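Local coordinates for tudor and KH domain-containing protein homolog (Drosophila melanogaster, PDB 5YGB) that binds the N-terminus of Piwi through its Tudor domain and probably recruits Piwi proteins to the piRNA biogenesis machinery in the nuage, at residues W142-L153 with I205-A215. The protein carries 1 engineered substitution. Numbering follows the deposited sequence.
Sequences WPKSSIAKFEEL and IADLMITQGFA
Lys149 lays its aliphatic chain over one face of the Phe214 ring, with Lys149 CG 3.8 Å from the ring centroid and only 13° off the normal, a CH-pi contact. CG stands anti to the backbone N (chi1 -179°), which carries the chain across the ring, and a bend at chi2 then sends it on so that NZ makes a weak hydrogen bond to Gln212 OE1. The backbone of Phe214 is gripped as well: Ser146 OG donates to Phe214 O at 2.7 Å, tilted slightly from the carbonyl plane. Phe214 O also lies in the plane of the Trp142 indole at its edge, 3.5 Å from Trp142 CZ3, with Ala215 CB at the same edge. A serine in place of Phe214 would probably leave the methylenes of Lys149 without their aromatic floor and open a gap against helix 144-153. Farther along, in one of two conformers of Met209, CE lies near Ser146 O and SD beside the Phe150 ring in an oblique Met-aromatic contact; the second conformer makes this less certain. Ile205 CG2 touches both Phe150 CD1 and Leu153 CD1, each at 4.0 Å. Behind this layer, Phe150 meets the ring of Phe18 and rests on Val12 and Leu128, and Trp142 NE1 is hydrogen-bonded to Thr16 OG1. Phe214 is presented by a Schellman motif: Gly213, at positive phi, is the C-prime residue, and Phe214 N bonds back to Met209 O. The axes of helices 144-153 and 205-211 approach to 11.0 Å and run roughly antiparallel (142°), with Phe150, Leu153 and Ile205 meeting between them. The arrangement joins two helices lying against the mixed sheet outside the canonical Tudor barrel, consistent with the SN-like part of an extended Tudor domain.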
loop_
_atom_site.group_PDB
_atom_site.type_symbol
_atom_site.label_atom_id
_atom_site.label_comp_id
_atom_site.label_asym_id
_atom_site.label_seq_id
_atom_site.Cartn_x
_atom_site.Cartn_y
_atom_site.Cartn_z
ATOM N N TRP A 142 -0.670 -18.448 -0.328
ATOM C CA TRP A 142 -0.676 -18.562 -1.780
ATOM C C TRP A 142 0.677 -19.032 -2.291
ATOM O O TRP A 142 1.708 -18.574 -1.793
ATOM C CB TRP A 142 -1.000 -17.213 -2.429
ATOM C CG TRP A 142 -2.407 -16.739 -2.276
ATOM C CD1 TRP A 142 -2.918 -15.980 -1.265
ATOM C CD2 TRP A 142 -3.474 -16.971 -3.190
ATOM N NE1 TRP A 142 -4.255 -15.737 -1.486
ATOM C CE2 TRP A 142 -4.620 -16.336 -2.664
ATOM C CE3 TRP A 142 -3.582 -17.659 -4.401
ATOM C CZ2 TRP A 142 -5.854 -16.374 -3.312
ATOM C CZ3 TRP A 142 -4.805 -17.698 -5.040
ATOM C CH2 TRP A 142 -5.923 -17.055 -4.500
ATOM N N PRO A 143 0.685 -19.918 -3.306
ATOM C CA PRO A 143 1.949 -20.269 -3.958
ATOM C C PRO A 143 2.614 -19.038 -4.560
ATOM O O PRO A 143 1.920 -18.132 -5.030
ATOM C CB PRO A 143 1.527 -21.244 -5.061
ATOM C CG PRO A 143 0.217 -21.783 -4.615
ATOM C CD PRO A 143 -0.453 -20.642 -3.900
ATOM N N LYS A 144 3.940 -19.009 -4.552
ATOM C CA LYS A 144 4.675 -17.896 -5.129
ATOM C C LYS A 144 4.266 -17.660 -6.581
ATOM O O LYS A 144 4.208 -16.516 -7.036
ATOM C CB LYS A 144 6.178 -18.149 -5.035
ATOM C CG LYS A 144 6.681 -18.245 -3.606
ATOM C CD LYS A 144 6.659 -16.886 -2.924
ATOM C CE LYS A 144 7.318 -16.927 -1.554
ATOM N NZ LYS A 144 8.527 -17.796 -1.531
ATOM N N SER A 145 3.962 -18.733 -7.307
ATOM C CA SER A 145 3.570 -18.600 -8.708
ATOM C C SER A 145 2.226 -17.884 -8.852
ATOM O O SER A 145 1.986 -17.197 -9.845
ATOM C CB SER A 145 3.503 -19.970 -9.388
ATOM O OG SER A 145 2.647 -20.849 -8.680
ATOM N N SER A 146 1.349 -18.052 -7.866
ATOM C CA SER A 146 0.049 -17.377 -7.889
ATOM C C SER A 146 0.223 -15.895 -7.594
ATOM O O SER A 146 -0.414 -15.045 -8.224
ATOM C CB SER A 146 -0.918 -17.994 -6.882
ATOM O OG SER A 146 -1.307 -19.301 -7.280
ATOM N N ILE A 147 1.073 -15.584 -6.621
ATOM C CA ILE A 147 1.366 -14.197 -6.294
ATOM C C ILE A 147 1.993 -13.510 -7.500
ATOM O O ILE A 147 1.596 -12.401 -7.857
ATOM C CB ILE A 147 2.293 -14.097 -5.066
ATOM C CG1 ILE A 147 1.616 -14.722 -3.845
ATOM C CG2 ILE A 147 2.660 -12.644 -4.796
ATOM C CD1 ILE A 147 2.514 -14.836 -2.628
ATOM N N ALA A 148 2.948 -14.176 -8.143
ATOM C CA ALA A 148 3.598 -13.626 -9.329
ATOM C C ALA A 148 2.608 -13.381 -10.466
ATOM O O ALA A 148 2.650 -12.334 -11.119
ATOM C CB ALA A 148 4.723 -14.555 -9.791
ATOM N N LYS A 149 1.711 -14.332 -10.701
ATOM C CA LYS A 149 0.728 -14.166 -11.761
ATOM C C LYS A 149 -0.165 -12.958 -11.473
ATOM O O LYS A 149 -0.477 -12.186 -12.377
ATOM C CB LYS A 149 -0.120 -15.431 -11.924
ATOM C CG LYS A 149 -1.161 -15.341 -13.028
ATOM C CD LYS A 149 -0.525 -15.128 -14.389
ATOM C CE LYS A 149 -1.568 -15.147 -15.497
ATOM N NZ LYS A 149 -0.953 -15.148 -16.857
ATOM N N PHE A 150 -0.562 -12.796 -10.216
ATOM C CA PHE A 150 -1.394 -11.657 -9.849
ATOM C C PHE A 150 -0.627 -10.332 -10.021
ATOM O O PHE A 150 -1.182 -9.338 -10.497
ATOM C CB PHE A 150 -1.910 -11.818 -8.413
ATOM C CG PHE A 150 -2.856 -10.738 -7.986
ATOM C CD1 PHE A 150 -4.143 -10.686 -8.503
ATOM C CD2 PHE A 150 -2.457 -9.765 -7.085
ATOM C CE1 PHE A 150 -5.034 -9.685 -8.112
ATOM C CE2 PHE A 150 -3.337 -8.749 -6.696
ATOM C CZ PHE A 150 -4.633 -8.715 -7.210
ATOM N N GLU A 151 0.643 -10.311 -9.638
ATOM C CA GLU A 151 1.479 -9.136 -9.869
ATOM C C GLU A 151 1.571 -8.809 -11.355
ATOM O O GLU A 151 1.526 -7.639 -11.737
ATOM C CB GLU A 151 2.877 -9.352 -9.286
ATOM C CG GLU A 151 2.883 -9.351 -7.762
ATOM C CD GLU A 151 4.222 -9.730 -7.164
ATOM O OE1 GLU A 151 4.937 -10.552 -7.773
ATOM O OE2 GLU A 151 4.552 -9.209 -6.080
ATOM N N GLU A 152 1.702 -9.840 -12.187
ATOM C CA GLU A 152 1.767 -9.662 -13.637
ATOM C C GLU A 152 0.467 -9.118 -14.219
ATOM O O GLU A 152 0.484 -8.178 -15.023
ATOM C CB GLU A 152 2.104 -10.993 -14.319
ATOM C CG GLU A 152 3.503 -11.520 -14.036
ATOM C CD GLU A 152 3.760 -12.868 -14.696
ATOM O OE1 GLU A 152 3.657 -13.906 -14.003
ATOM O OE2 GLU A 152 4.060 -12.890 -15.909
ATOM N N LEU A 153 -0.658 -9.714 -13.839
ATOM C CA LEU A 153 -1.941 -9.299 -14.392
ATOM C C LEU A 153 -2.304 -7.874 -13.965
ATOM O O LEU A 153 -2.937 -7.126 -14.717
ATOM C CB LEU A 153 -3.044 -10.264 -13.969
ATOM C CG LEU A 153 -2.935 -11.683 -14.544
ATOM C CD1 LEU A 153 -4.013 -12.592 -13.958
ATOM C CD2 LEU A 153 -3.009 -11.657 -16.069
ATOM N N ILE A 205 -9.923 -10.692 -13.616
ATOM C CA ILE A 205 -8.653 -11.256 -13.181
ATOM C C ILE A 205 -8.856 -12.519 -12.323
ATOM O O ILE A 205 -8.096 -13.471 -12.448
ATOM C CB ILE A 205 -7.816 -10.177 -12.443
ATOM C CG1 ILE A 205 -7.257 -9.201 -13.486
ATOM C CG2 ILE A 205 -6.682 -10.805 -11.637
ATOM C CD1 ILE A 205 -6.395 -8.089 -12.928
ATOM N N ALA A 206 -9.896 -12.550 -11.493
ATOM C CA ALA A 206 -10.238 -13.757 -10.741
ATOM C C ALA A 206 -10.483 -14.933 -11.683
ATOM O O ALA A 206 -9.992 -16.043 -11.455
ATOM C CB ALA A 206 -11.464 -13.522 -9.876
ATOM N N ASP A 207 -11.244 -14.694 -12.748
ATOM C CA ASP A 207 -11.571 -15.778 -13.663
ATOM C C ASP A 207 -10.354 -16.196 -14.481
ATOM O O ASP A 207 -10.205 -17.383 -14.794
ATOM C CB ASP A 207 -12.738 -15.381 -14.567
ATOM C CG ASP A 207 -14.071 -15.411 -13.832
ATOM O OD1 ASP A 207 -14.166 -16.120 -12.809
ATOM O OD2 ASP A 207 -15.017 -14.724 -14.265
ATOM N N LEU A 208 -9.482 -15.252 -14.818
ATOM C CA LEU A 208 -8.222 -15.604 -15.468
ATOM C C LEU A 208 -7.362 -16.484 -14.555
ATOM O O LEU A 208 -6.801 -17.487 -15.002
ATOM C CB LEU A 208 -7.456 -14.348 -15.874
ATOM C CG LEU A 208 -8.041 -13.575 -17.048
ATOM C CD1 LEU A 208 -7.330 -12.238 -17.202
ATOM C CD2 LEU A 208 -7.930 -14.390 -18.334
ATOM N N MET A 209 -7.268 -16.131 -13.278
ATOM C CA MET A 209 -6.458 -16.928 -12.368
ATOM C C MET A 209 -7.036 -18.326 -12.160
ATOM O O MET A 209 -6.285 -19.293 -12.135
ATOM C CB MET A 209 -6.293 -16.215 -11.033
ATOM C CG MET A 209 -5.467 -14.943 -11.146
ATOM S SD MET A 209 -5.021 -14.253 -9.547
ATOM C CE MET A 209 -3.944 -15.528 -8.881
ATOM N N ILE A 210 -8.358 -18.438 -12.050
ATOM C CA ILE A 210 -8.998 -19.734 -11.861
ATOM C C ILE A 210 -8.851 -20.599 -13.109
ATOM O O ILE A 210 -8.430 -21.752 -13.019
ATOM C CB ILE A 210 -10.496 -19.574 -11.512
ATOM C CG1 ILE A 210 -10.635 -18.936 -10.130
ATOM C CG2 ILE A 210 -11.193 -20.929 -11.521
ATOM C CD1 ILE A 210 -12.059 -18.479 -9.790
ATOM N N THR A 211 -9.182 -20.058 -14.276
ATOM C CA THR A 211 -9.167 -20.872 -15.493
ATOM C C THR A 211 -7.757 -21.279 -15.905
ATOM O O THR A 211 -7.590 -22.227 -16.668
ATOM C CB THR A 211 -9.825 -20.156 -16.690
ATOM O OG1 THR A 211 -9.198 -18.884 -16.910
ATOM C CG2 THR A 211 -11.316 -19.958 -16.452
ATOM N N GLN A 212 -6.746 -20.571 -15.410
ATOM C CA GLN A 212 -5.366 -20.885 -15.769
ATOM C C GLN A 212 -4.595 -21.587 -14.645
ATOM O O GLN A 212 -3.382 -21.776 -14.740
ATOM C CB GLN A 212 -4.649 -19.606 -16.214
ATOM C CG GLN A 212 -5.261 -19.034 -17.488
ATOM C CD GLN A 212 -4.605 -17.755 -17.973
ATOM O OE1 GLN A 212 -3.456 -17.459 -17.645
ATOM N NE2 GLN A 212 -5.335 -16.994 -18.776
ATOM N N GLY A 213 -5.298 -21.979 -13.580
ATOM C CA GLY A 213 -4.733 -22.858 -12.571
ATOM C C GLY A 213 -3.990 -22.198 -11.427
ATOM O O GLY A 213 -3.266 -22.873 -10.685
ATOM N N PHE A 214 -4.179 -20.890 -11.257
ATOM C CA PHE A 214 -3.487 -20.141 -10.204
ATOM C C PHE A 214 -4.357 -19.874 -8.975
ATOM O O PHE A 214 -3.874 -19.377 -7.950
ATOM C CB PHE A 214 -2.982 -18.809 -10.754
ATOM C CG PHE A 214 -1.955 -18.954 -11.826
ATOM C CD1 PHE A 214 -0.630 -19.190 -11.506
ATOM C CD2 PHE A 214 -2.316 -18.859 -13.156
ATOM C CE1 PHE A 214 0.316 -19.323 -12.503
ATOM C CE2 PHE A 214 -1.368 -18.999 -14.159
ATOM C CZ PHE A 214 -0.053 -19.225 -13.827
ATOM N N ALA A 215 -5.641 -20.183 -9.088
ATOM C CA ALA A 215 -6.569 -20.018 -7.977
ATOM C C ALA A 215 -7.718 -20.997 -8.111
ATOM O O ALA A 215 -7.922 -21.572 -9.177
ATOM C CB ALA A 215 -7.103 -18.579 -7.925
#